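PDB 6ZMQ: cytochrome C-type biogenesis protein ccmF from Thermus thermophilus, which acts as a membrane-bound heme lyase in cytochrome c maturation, carrying a heme b among its transmembrane helices and probably attaching heme to apocytochrome c. Local coordinates for residues 221-224 and 225-229; 263-266 and 267-271; 366-369 and 370-374. One frame throughout, in Å; residues are numbered along the deposited sequence.

Contact 1: residues 221-224 and 225-229; sequences EETR and WWTLI. With PTY (phosphatidylethanolamine), chain F.
Arg-224 and Trp-225 form a cation-pi stack in the first turn of transmembrane helix 224-247. The guanidinium lies flat over one face of the indole, the two planes only 3° apart, with Arg-224 CZ 3.7 Å from the centroid of the Trp-225 six-membered ring. Arg-224 CD sits over the same ring in a CH-pi contact, possible because the arginine chain bends at chi2 (-100°) and folds across the indole. Leu-228, one turn on, brings its CB to the guanidinium edge, 3.7 Å from Arg-224 NH2. An arginine suits this buried place because its charge has a partner: NH2 hydrogen-bonds a heme propionate oxygen, while NH1 lies near Arg-502, another heme-binding residue. The backbone of this packed side is regular, Leu-228 N donating to Arg-224 O over 3.0 Å.

Bonding is looser at Thr-223, whose side chain makes no capping bond from the N-cap position and whose carbonyl receives only weak bonds from the amides of Trp-226 and Thr-227. Its methyl CG2 instead rests 3.9 Å from Thr-227 CG2, and both Thr-223 and Trp-226 stay buried against helix 185-213. Glu-221 and Glu-222 are partly exposed, and Glu-222 forms a salt bridge with Arg-137. Here a phosphatidylethanolamine settles: its glycerol carbon C1 lies over one face of Trp-226, as suits an indole at the headgroup level of a membrane. The ethanolamine nitrogen N1 of that lipid donates a hydrogen bond to Glu-221 O, 3.1 Å away.

Contact 2: residues 263-266 and 267-271; sequences ASFI and PWLLA. With LMT (dodecyl-beta-D-maltoside), chain D.
Phe-265 meets both Trp-268 and Leu-269 at the start of helix 266-284, three and four residues before them in the chain, and its rotamer settles how. With CG opposite the backbone N (chi1 -175°), the phenyl ring projects out from the helix, within reach of both side chains. Trp-268 has nearly the same first torsion (178°), which lays its indole beside the phenyl, rim to rim: the planes differ by 17° and Phe-265 CE1 comes 3.6 Å from Trp-268 CE3, neither ring covering the other. Leu-269 instead works over the phenyl face, its methyl CD1 3.9 Å from the Phe-265 ring centroid in a CH-pi contact, while CD2 lies over the same side, farther out, 3.8 Å from Phe-265 CZ. A branched leucine suits this spot because it spreads two methyls across one face.

Ile-266 and Leu-270 run side by side in the same direction, CG2 of Ile-266 being 3.9 Å from CD1 of Leu-270. Pro-267 suits a first turn, where an amide N-H is not needed for the helix; its CD lies against the carbonyl of Ala-263. The regular bonds begin with Leu-269 N to Phe-265 O, 3.1 Å, followed by a weak one from Leu-270 N to Ile-266 O. A detergent tail lies over one face of Trp-268, with C11 of dodecyl maltoside 3.6 Å from Trp-268 CH2.

Phe-265 also meets Trp-255, part of the tryptophan-rich segment for which this family is known. Around the turn, Trp-268 stacks on Trp-231 of helix 224-247, Pro-267 and Leu-270 pack on helix 288-307, and Ile-266 faces helix 362-384.

Contact 3: residues 366-369 and 370-374; sequences LLLG and AFFFA. With HEM (protoporphyrin IX containing Fe), chain B.
Leu-367 and Phe-371, a turn apart on helix 362-384, lie side by side, with Leu-367 CD1 3.3 Å from Phe-371 CE2. The leucine reaches the ring because its CG stands opposite the backbone N (chi1 -167°), which sends the branch outward, where CD1 meets the phenyl. Leu-368 and Phe-372 repeat the pairing at a slant, Leu-368 CD1 being 3.8 Å from Phe-372 CE1. These large apolar groups suit the outward parts of a membrane helix; Phe-371 also meets Trp-290 edge-to-face, and Phe-372 leans on helix 402-422.

The backbone bonds are those of an unbroken alpha-helix: the amides of Ala-370, Phe-371, Phe-372 and Phe-373 donate in turn to the carbonyls of Leu-366, Leu-367, Leu-368 and Gly-369, each at 2.9 Å.

A third kind of contact is with the porphyrin. Leu-366 CD2 lies 3.3 Å from the methine carbon CHB, an apolar branch against an apolar rim. Gly-369 suits its position because the heme vinyl carbon CBB comes 3.5 Å from its CA, filling the place where a side chain would project. Phe-373 CE2 is 3.6 Å from the same vinyl carbon, and the heme methyl CMC lies in the plane of the phenyl, at its edge. Leucine, glycine and phenylalanine thus form one helical face of the apolar wall of a transmembrane heme b pocket.

The contacts follow one another along the chain on three transmembrane helices: contact 1 at the start of helix 224-247, contact 2 at the start of the next, 266-284, and contact 3 on helix 362-384. Contacts 1 and 2 have centres about 17 Å apart and do not touch; contacts 1 and 3 lie about 20 Å apart. Contacts 2 and 3, about 14 Å between centres, meet directly where Leu-269 CD2 packs 3.6 Å from Phe-373 CD1, joining the cytochrome c assembly region to the CcmF C-terminal one. Heme ties them together: contact 1 holds a propionate, contact 3 lines the porphyrin rim, and the helix of contact 2 carries the axial ligand His-276.

Contact 1: residues 221-224 and 225-229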
loop_
_atom_site.group_PDB
_atom_site.type_symbol
_atom_site.label_atom_id
_atom_site.label_comp_id
_atom_site.label_asym_id
_atom_site.label_seq_id
_atom_site.Cartn_x
_atom_site.Cartn_y
_atom_site.Cartn_z
ATOM N N GLU A 221 -9.832 14.381 -14.862
ATOM C CA GLU A 221 -10.853 13.506 -15.402
ATOM C C GLU A 221 -10.344 12.697 -16.582
ATOM O O GLU A 221 -10.935 11.661 -16.905
ATOM C CB GLU A 221 -12.083 14.341 -15.782
ATOM C CG GLU A 221 -11.733 15.778 -16.142
ATOM C CD GLU A 221 -12.938 16.601 -16.532
ATOM O OE1 GLU A 221 -12.769 17.578 -17.288
ATOM O OE2 GLU A 221 -14.049 16.293 -16.044
ATOM N N GLU A 222 -9.243 13.131 -17.197
ATOM C CA GLU A 222 -8.499 12.296 -18.123
ATOM C C GLU A 222 -7.559 11.319 -17.426
ATOM O O GLU A 222 -7.103 10.369 -18.068
ATOM C CB GLU A 222 -7.678 13.161 -19.083
ATOM C CG GLU A 222 -8.428 14.323 -19.721
ATOM C CD GLU A 222 -7.484 15.429 -20.185
ATOM O OE1 GLU A 222 -6.633 15.867 -19.381
ATOM O OE2 GLU A 222 -7.575 15.843 -21.360
ATOM N N THR A 223 -7.240 11.519 -16.143
ATOM C CA THR A 223 -6.232 10.686 -15.487
ATOM C C THR A 223 -6.835 9.787 -14.410
ATOM O O THR A 223 -6.096 9.045 -13.742
ATOM C CB THR A 223 -5.111 11.551 -14.895
ATOM O OG1 THR A 223 -3.984 10.722 -14.623
ATOM C CG2 THR A 223 -5.519 12.214 -13.591
ATOM N N ARG A 224 -8.172 9.744 -14.340
ATOM C CA ARG A 224 -8.932 9.269 -13.180
ATOM C C ARG A 224 -8.694 7.791 -12.871
ATOM O O ARG A 224 -8.661 7.394 -11.694
ATOM C CB ARG A 224 -10.413 9.585 -13.450
ATOM C CG ARG A 224 -11.471 8.861 -12.633
ATOM C CD ARG A 224 -12.137 7.678 -13.370
ATOM N NE ARG A 224 -13.368 7.167 -12.755
ATOM C CZ ARG A 224 -13.493 6.602 -11.550
ATOM N NH1 ARG A 224 -14.702 6.314 -11.095
ATOM N NH2 ARG A 224 -12.442 6.324 -10.784
ATOM N N TRP A 225 -8.447 6.982 -13.901
ATOM C CA TRP A 225 -8.356 5.542 -13.684
ATOM C C TRP A 225 -7.001 5.159 -13.101
ATOM O O TRP A 225 -6.906 4.200 -12.328
ATOM C CB TRP A 225 -8.658 4.807 -14.992
ATOM C CG TRP A 225 -10.153 4.824 -15.362
ATOM C CD1 TRP A 225 -10.676 5.248 -16.550
ATOM C CD2 TRP A 225 -11.285 4.392 -14.568
ATOM N NE1 TRP A 225 -12.044 5.138 -16.543
ATOM C CE2 TRP A 225 -12.443 4.608 -15.346
ATOM C CE3 TRP A 225 -11.434 3.853 -13.283
ATOM C CZ2 TRP A 225 -13.721 4.305 -14.881
ATOM C CZ3 TRP A 225 -12.704 3.550 -12.833
ATOM C CH2 TRP A 225 -13.828 3.782 -13.625
ATOM N N TRP A 226 -5.950 5.923 -13.430
ATOM C CA TRP A 226 -4.652 5.730 -12.784
ATOM C C TRP A 226 -4.706 6.124 -11.318
ATOM O O TRP A 226 -4.041 5.504 -10.485
ATOM C CB TRP A 226 -3.560 6.549 -13.469
ATOM C CG TRP A 226 -3.110 6.015 -14.762
ATOM C CD1 TRP A 226 -2.121 5.107 -14.981
ATOM C CD2 TRP A 226 -3.589 6.407 -16.049
ATOM N NE1 TRP A 226 -1.962 4.892 -16.330
ATOM C CE2 TRP A 226 -2.859 5.675 -17.007
ATOM C CE3 TRP A 226 -4.584 7.291 -16.483
ATOM C CZ2 TRP A 226 -3.092 5.800 -18.375
ATOM C CZ3 TRP A 226 -4.813 7.416 -17.845
ATOM C CH2 TRP A 226 -4.070 6.676 -18.774
ATOM N N THR A 227 -5.495 7.152 -10.987
ATOM C CA THR A 227 -5.678 7.542 -9.592
ATOM C C THR A 227 -6.399 6.458 -8.799
ATOM O O THR A 227 -5.937 6.068 -7.716
ATOM C CB THR A 227 -6.453 8.860 -9.514
ATOM O OG1 THR A 227 -7.828 8.637 -9.858
ATOM C CG2 THR A 227 -5.863 9.868 -10.483
ATOM N N LEU A 228 -7.492 5.906 -9.357
ATOM C CA LEU A 228 -8.214 4.834 -8.664
ATOM C C LEU A 228 -7.385 3.552 -8.578
ATOM O O LEU A 228 -7.294 2.954 -7.501
ATOM C CB LEU A 228 -9.552 4.536 -9.347
ATOM C CG LEU A 228 -10.268 3.309 -8.743
ATOM C CD1 LEU A 228 -10.741 3.508 -7.288
ATOM C CD2 LEU A 228 -11.350 2.761 -9.614
ATOM N N ILE A 229 -6.727 3.160 -9.675
ATOM C CA ILE A 229 -5.936 1.932 -9.721
ATOM C C ILE A 229 -4.687 2.044 -8.844
ATOM O O ILE A 229 -4.309 1.081 -8.165
ATOM C CB ILE A 229 -5.631 1.595 -11.199
ATOM C CG1 ILE A 229 -6.783 0.761 -11.789
ATOM C CG2 ILE A 229 -4.255 0.969 -11.421
ATOM C CD1 ILE A 229 -6.811 0.638 -13.307
HETATM C C1 PTY F . -4.853 2.692 -17.178
HETATM C C2 PTY F . -9.779 8.279 -18.117
HETATM C C3 PTY F . -9.163 7.409 -19.213
HETATM O O4 PTY F . -3.691 1.974 -16.876
HETATM C C5 PTY F . -6.605 3.030 -18.973
HETATM C C6 PTY F . -5.358 2.244 -18.546
HETATM O O7 PTY F . -5.690 0.886 -18.431
HETATM C C8 PTY F . -5.237 0.015 -19.433
HETATM O O10 PTY F . -5.347 0.302 -20.579
HETATM C C11 PTY F . -4.607 -1.326 -19.039
HETATM C C12 PTY F . -3.950 -1.980 -20.256
HETATM C C13 PTY F . -3.274 -3.308 -19.897
HETATM C C14 PTY F . -4.304 -4.318 -19.386
HETATM C C15 PTY F . -3.725 -5.733 -19.412
HETATM C C16 PTY F . -4.459 -6.573 -18.367
HETATM C C17 PTY F . -3.574 -7.716 -17.858
HETATM C C18 PTY F . -3.081 -7.527 -16.413
HETATM C C19 PTY F . -4.080 -6.816 -15.494
HETATM C C20 PTY F . -4.095 -7.454 -14.100
HETATM C C21 PTY F . -2.794 -7.181 -13.340
HETATM C C22 PTY F . -2.872 -7.840 -11.958
HETATM C C23 PTY F . -1.972 -7.143 -10.932
HETATM C C24 PTY F . -0.758 -8.029 -10.626
HETATM C C25 PTY F . -0.538 -8.134 -9.113
HETATM C C26 PTY F . 0.504 -9.208 -8.795
HETATM C C27 PTY F . 0.268 -9.755 -7.388
HETATM C C28 PTY F . 0.771 -11.196 -7.334
HETATM C C29 PTY F . -0.088 -12.021 -6.380
HETATM C C30 PTY F . -3.509 1.661 -15.523
HETATM C C31 PTY F . -2.422 0.669 -15.102
HETATM O O30 PTY F . -4.185 2.177 -14.696
HETATM C C32 PTY F . -2.526 -0.689 -15.797
HETATM C C33 PTY F . -1.528 -1.646 -15.143
HETATM C C34 PTY F . -2.188 -2.996 -14.859
HETATM C C35 PTY F . -1.539 -3.605 -13.618
HETATM C C36 PTY F . -0.082 -3.954 -13.932
HETATM C C37 PTY F . 0.367 -5.173 -13.117
HETATM C C38 PTY F . 1.820 -5.545 -13.430
HETATM C C39 PTY F . 2.309 -6.705 -12.562
HETATM C C40 PTY F . 3.236 -7.606 -13.376
HETATM C C41 PTY F . 3.598 -8.862 -12.584
HETATM C C42 PTY F . 2.559 -9.943 -12.869
HETATM C C43 PTY F . 3.246 -11.118 -13.562
HETATM C C44 PTY F . 2.430 -12.375 -13.275
HETATM P P1 PTY F . -7.530 5.397 -19.658
HETATM O O11 PTY F . -8.419 6.360 -18.654
HETATM O O12 PTY F . -6.753 6.286 -20.600
HETATM O O13 PTY F . -8.472 4.563 -20.493
HETATM O O14 PTY F . -6.501 4.422 -18.793
HETATM N N1 PTY F . -10.777 9.154 -18.707
#

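Contact 2: residues 263-266 and 267-271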
loop_
_atom_site.group_PDB
_atom_site.type_symbol
_atom_site.label_atom_id
_atom_site.label_comp_id
_atom_site.label_asym_id
_atom_site.label_seq_id
_atom_site.Cartn_x
_atom_site.Cartn_y
_atom_site.Cartn_z
ATOM N N ALA A 263 4.915 4.882 7.691
ATOM C CA ALA A 263 5.371 5.589 6.498
ATOM C C ALA A 263 4.750 5.055 5.210
ATOM O O ALA A 263 4.865 5.704 4.169
ATOM C CB ALA A 263 6.894 5.513 6.407
ATOM N N SER A 264 4.206 3.841 5.218
ATOM C CA SER A 264 3.333 3.391 4.141
ATOM C C SER A 264 1.860 3.631 4.446
ATOM O O SER A 264 1.001 3.219 3.660
ATOM C CB SER A 264 3.577 1.911 3.833
ATOM O OG SER A 264 4.964 1.609 3.899
ATOM N N PHE A 265 1.557 4.273 5.572
ATOM C CA PHE A 265 0.214 4.707 5.929
ATOM C C PHE A 265 -0.046 6.154 5.515
ATOM O O PHE A 265 -1.159 6.461 5.078
ATOM C CB PHE A 265 -0.002 4.535 7.435
ATOM C CG PHE A 265 -1.403 4.848 7.911
ATOM C CD1 PHE A 265 -2.520 4.434 7.188
ATOM C CD2 PHE A 265 -1.596 5.520 9.113
ATOM C CE1 PHE A 265 -3.806 4.707 7.645
ATOM C CE2 PHE A 265 -2.877 5.801 9.577
ATOM C CZ PHE A 265 -3.984 5.393 8.840
ATOM N N ILE A 266 0.947 7.039 5.657
ATOM C CA ILE A 266 0.936 8.405 5.104
ATOM C C ILE A 266 0.555 8.501 3.617
ATOM O O ILE A 266 -0.335 9.315 3.322
ATOM C CB ILE A 266 2.269 9.150 5.382
ATOM C CG1 ILE A 266 2.479 9.461 6.872
ATOM C CG2 ILE A 266 2.397 10.475 4.614
ATOM C CD1 ILE A 266 3.697 8.826 7.497
ATOM N N PRO A 267 1.129 7.734 2.649
ATOM C CA PRO A 267 0.679 7.911 1.245
ATOM C C PRO A 267 -0.749 7.454 0.997
ATOM O O PRO A 267 -1.509 8.172 0.322
ATOM C CB PRO A 267 1.670 7.058 0.440
ATOM C CG PRO A 267 2.762 6.757 1.352
ATOM C CD PRO A 267 2.148 6.671 2.678
ATOM N N TRP A 268 -1.125 6.292 1.565
ATOM C CA TRP A 268 -2.471 5.734 1.447
ATOM C C TRP A 268 -3.543 6.694 1.949
ATOM O O TRP A 268 -4.652 6.734 1.394
ATOM C CB TRP A 268 -2.573 4.417 2.229
ATOM C CG TRP A 268 -3.973 3.847 2.174
ATOM C CD1 TRP A 268 -4.485 3.081 1.177
ATOM C CD2 TRP A 268 -5.045 4.042 3.120
ATOM N NE1 TRP A 268 -5.793 2.779 1.442
ATOM C CE2 TRP A 268 -6.164 3.358 2.623
ATOM C CE3 TRP A 268 -5.170 4.754 4.320
ATOM C CZ2 TRP A 268 -7.385 3.335 3.289
ATOM C CZ3 TRP A 268 -6.386 4.724 4.983
ATOM C CH2 TRP A 268 -7.474 4.020 4.466
ATOM N N LEU A 269 -3.239 7.450 3.006
ATOM C CA LEU A 269 -4.150 8.481 3.494
ATOM C C LEU A 269 -4.357 9.576 2.447
ATOM O O LEU A 269 -5.498 9.911 2.094
ATOM C CB LEU A 269 -3.613 9.063 4.805
ATOM C CG LEU A 269 -3.809 8.215 6.071
ATOM C CD1 LEU A 269 -3.080 8.830 7.271
ATOM C CD2 LEU A 269 -5.271 7.996 6.371
ATOM N N LEU A 270 -3.255 10.100 1.893
ATOM C CA LEU A 270 -3.339 11.258 1.003
ATOM C C LEU A 270 -3.937 10.865 -0.339
ATOM O O LEU A 270 -4.803 11.573 -0.874
ATOM C CB LEU A 270 -1.952 11.878 0.837
ATOM C CG LEU A 270 -1.306 12.330 2.149
ATOM C CD1 LEU A 270 0.223 12.404 2.048
ATOM C CD2 LEU A 270 -1.906 13.643 2.636
ATOM N N ALA A 271 -3.559 9.678 -0.834
ATOM C CA ALA A 271 -4.171 9.114 -2.033
ATOM C C ALA A 271 -5.647 8.785 -1.833
ATOM O O ALA A 271 -6.384 8.681 -2.816
ATOM C CB ALA A 271 -3.407 7.871 -2.488
HETATM C C1B LMT D . 1.055 -4.353 21.042
HETATM C C2B LMT D . 1.161 -3.644 22.431
HETATM C C3B LMT D . 1.658 -4.564 23.596
HETATM C C4B LMT D . 1.819 -6.064 23.225
HETATM C C5B LMT D . 2.618 -6.087 21.910
HETATM C C6B LMT D . 2.987 -7.521 21.554
HETATM O O1B LMT D . 1.161 -3.402 20.007
HETATM O O2B LMT D . 2.004 -2.575 22.273
HETATM O O3B LMT D . 0.890 -4.393 24.712
HETATM O "O4'" LMT D . 2.512 -6.740 24.204
HETATM O O5B LMT D . 1.969 -5.426 20.810
HETATM O O6B LMT D . 3.775 -8.058 22.538
HETATM C "C1'" LMT D . -1.447 -1.251 17.392
HETATM C "C2'" LMT D . -1.213 -0.660 18.819
HETATM C "C3'" LMT D . 0.031 -1.325 19.492
HETATM C "C4'" LMT D . -0.028 -2.868 19.438
HETATM C "C5'" LMT D . -0.080 -3.152 17.915
HETATM C "C6'" LMT D . 0.122 -4.582 17.496
HETATM O "O1'" LMT D . -2.733 -0.993 16.975
HETATM O "O2'" LMT D . -0.968 0.684 18.723
HETATM O "O3'" LMT D . 0.168 -0.896 20.777
HETATM O "O5'" LMT D . -1.316 -2.684 17.396
HETATM O "O6'" LMT D . -1.015 -5.239 17.883
HETATM C C1 LMT D . -2.921 0.129 16.124
HETATM C C2 LMT D . -4.048 -0.245 15.199
HETATM C C3 LMT D . -5.021 0.835 14.821
HETATM C C4 LMT D . -4.500 1.587 13.618
HETATM C C5 LMT D . -5.492 2.640 13.219
HETATM C C6 LMT D . -5.586 2.868 11.738
HETATM C C7 LMT D . -5.795 1.573 11.003
HETATM C C8 LMT D . -6.749 1.791 9.881
HETATM C C9 LMT D . -6.257 1.236 8.584
HETATM C C10 LMT D . -7.268 1.560 7.526
HETATM C C11 LMT D . -6.870 0.930 6.234
HETATM C C12 LMT D . -8.062 0.514 5.444
#

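Contact 3: residues 366-369 and 370-374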
loop_
_atom_site.group_PDB
_atom_site.type_symbol
_atom_site.label_atom_id
_atom_site.label_comp_id
_atom_site.label_asym_id
_atom_site.label_seq_id
_atom_site.Cartn_x
_atom_site.Cartn_y
_atom_site.Cartn_z
ATOM N N LEU A 366 -17.159 16.107 1.822
ATOM C CA LEU A 366 -16.003 15.436 1.223
ATOM C C LEU A 366 -14.719 16.211 1.477
ATOM O O LEU A 366 -13.658 15.612 1.688
ATOM C CB LEU A 366 -16.163 15.228 -0.287
ATOM C CG LEU A 366 -17.150 14.313 -1.042
ATOM C CD1 LEU A 366 -16.527 13.785 -2.343
ATOM C CD2 LEU A 366 -17.755 13.197 -0.241
ATOM N N LEU A 367 -14.801 17.543 1.485
ATOM C CA LEU A 367 -13.623 18.371 1.708
ATOM C C LEU A 367 -13.193 18.330 3.167
ATOM O O LEU A 367 -11.989 18.317 3.454
ATOM C CB LEU A 367 -13.922 19.797 1.242
ATOM C CG LEU A 367 -12.902 20.925 1.034
ATOM C CD1 LEU A 367 -12.466 21.640 2.297
ATOM C CD2 LEU A 367 -11.690 20.338 0.320
ATOM N N LEU A 368 -14.155 18.267 4.098
ATOM C CA LEU A 368 -13.804 18.095 5.502
ATOM C C LEU A 368 -13.271 16.692 5.771
ATOM O O LEU A 368 -12.381 16.524 6.607
ATOM C CB LEU A 368 -15.010 18.394 6.405
ATOM C CG LEU A 368 -14.750 18.446 7.916
ATOM C CD1 LEU A 368 -13.532 19.316 8.211
ATOM C CD2 LEU A 368 -15.966 18.895 8.709
ATOM N N GLY A 369 -13.766 15.685 5.046
ATOM C CA GLY A 369 -13.207 14.347 5.177
ATOM C C GLY A 369 -11.791 14.244 4.644
ATOM O O GLY A 369 -10.934 13.587 5.243
ATOM N N ALA A 370 -11.532 14.886 3.501
ATOM C CA ALA A 370 -10.173 14.996 2.978
ATOM C C ALA A 370 -9.265 15.797 3.906
ATOM O O ALA A 370 -8.070 15.489 4.018
ATOM C CB ALA A 370 -10.201 15.630 1.588
ATOM N N PHE A 371 -9.816 16.802 4.594
ATOM C CA PHE A 371 -9.071 17.501 5.637
ATOM C C PHE A 371 -8.766 16.591 6.817
ATOM O O PHE A 371 -7.715 16.727 7.449
ATOM C CB PHE A 371 -9.846 18.725 6.120
ATOM C CG PHE A 371 -9.372 20.014 5.529
ATOM C CD1 PHE A 371 -8.083 20.468 5.777
ATOM C CD2 PHE A 371 -10.225 20.794 4.765
ATOM C CE1 PHE A 371 -7.642 21.672 5.243
ATOM C CE2 PHE A 371 -9.796 22.002 4.232
ATOM C CZ PHE A 371 -8.504 22.439 4.472
ATOM N N PHE A 372 -9.688 15.682 7.143
ATOM C CA PHE A 372 -9.464 14.722 8.224
ATOM C C PHE A 372 -8.373 13.718 7.859
ATOM O O PHE A 372 -7.538 13.363 8.703
ATOM C CB PHE A 372 -10.770 13.992 8.544
ATOM C CG PHE A 372 -11.615 14.659 9.603
ATOM C CD1 PHE A 372 -11.704 16.045 9.688
ATOM C CD2 PHE A 372 -12.334 13.884 10.510
ATOM C CE1 PHE A 372 -12.491 16.648 10.654
ATOM C CE2 PHE A 372 -13.119 14.480 11.480
ATOM C CZ PHE A 372 -13.196 15.866 11.550
ATOM N N PHE A 373 -8.359 13.273 6.593
ATOM C CA PHE A 373 -7.309 12.377 6.100
ATOM C C PHE A 373 -5.943 13.066 6.102
ATOM O O PHE A 373 -4.943 12.496 6.569
ATOM C CB PHE A 373 -7.650 11.905 4.684
ATOM C CG PHE A 373 -8.620 10.755 4.625
ATOM C CD1 PHE A 373 -8.299 9.524 5.169
ATOM C CD2 PHE A 373 -9.846 10.905 3.995
ATOM C CE1 PHE A 373 -9.189 8.470 5.099
ATOM C CE2 PHE A 373 -10.747 9.863 3.932
ATOM C CZ PHE A 373 -10.415 8.651 4.482
ATOM N N ALA A 374 -5.890 14.297 5.573
ATOM C CA ALA A 374 -4.656 15.081 5.547
ATOM C C ALA A 374 -4.189 15.445 6.947
ATOM O O ALA A 374 -2.985 15.462 7.214
ATOM C CB ALA A 374 -4.865 16.346 4.710
HETATM C CHA HEM B . -16.256 7.102 -3.709
HETATM C CHB HEM B . -17.632 9.867 0.095
HETATM C CHC HEM B . -14.104 7.822 2.838
HETATM C CHD HEM B . -13.131 4.790 -0.857
HETATM C C1A HEM B . -16.895 8.015 -2.885
HETATM C C2A HEM B . -17.942 8.865 -3.336
HETATM C C3A HEM B . -18.328 9.640 -2.282
HETATM C C4A HEM B . -17.538 9.295 -1.170
HETATM C CMA HEM B . -19.404 10.687 -2.286
HETATM C CAA HEM B . -18.538 8.913 -4.734
HETATM C CBA HEM B . -19.538 7.766 -4.968
HETATM C CGA HEM B . -20.731 7.879 -4.051
HETATM O O1A HEM B . -20.971 6.964 -3.230
HETATM O O2A HEM B . -21.473 8.885 -4.116
HETATM C C1B HEM B . -16.750 9.536 1.145
HETATM C C2B HEM B . -16.694 10.252 2.364
HETATM C C3B HEM B . -15.720 9.699 3.136
HETATM C C4B HEM B . -15.136 8.616 2.346
HETATM C CMB HEM B . -17.560 11.408 2.755
HETATM C CAB HEM B . -15.291 10.099 4.482
HETATM C CBB HEM B . -14.095 10.985 4.510
HETATM C C1C HEM B . -13.600 6.775 2.097
HETATM C C2C HEM B . -12.772 5.767 2.592
HETATM C C3C HEM B . -12.517 4.929 1.534
HETATM C C4C HEM B . -13.190 5.410 0.387
HETATM C CMC HEM B . -12.232 5.597 3.988
HETATM C CAC HEM B . -11.679 3.744 1.593
HETATM C CBC HEM B . -12.305 2.410 1.753
HETATM C C1D HEM B . -13.850 5.185 -1.995
HETATM C C2D HEM B . -13.700 4.605 -3.335
HETATM C C3D HEM B . -14.572 5.245 -4.147
HETATM C C4D HEM B . -15.267 6.220 -3.276
HETATM C CMD HEM B . -12.750 3.508 -3.730
HETATM C CAD HEM B . -14.793 5.006 -5.632
HETATM C CBD HEM B . -14.142 6.148 -6.422
HETATM C CGD HEM B . -14.165 5.969 -7.922
HETATM O O1D HEM B . -14.955 6.622 -8.641
HETATM O O2D HEM B . -13.370 5.177 -8.460
HETATM N NA HEM B . -16.661 8.317 -1.557
HETATM N NB HEM B . -15.793 8.586 1.177
HETATM N NC HEM B . -13.872 6.529 0.779
HETATM N ND HEM B . -14.785 6.114 -2.035
HETATM FE FE HEM B . -15.383 7.272 -0.389
#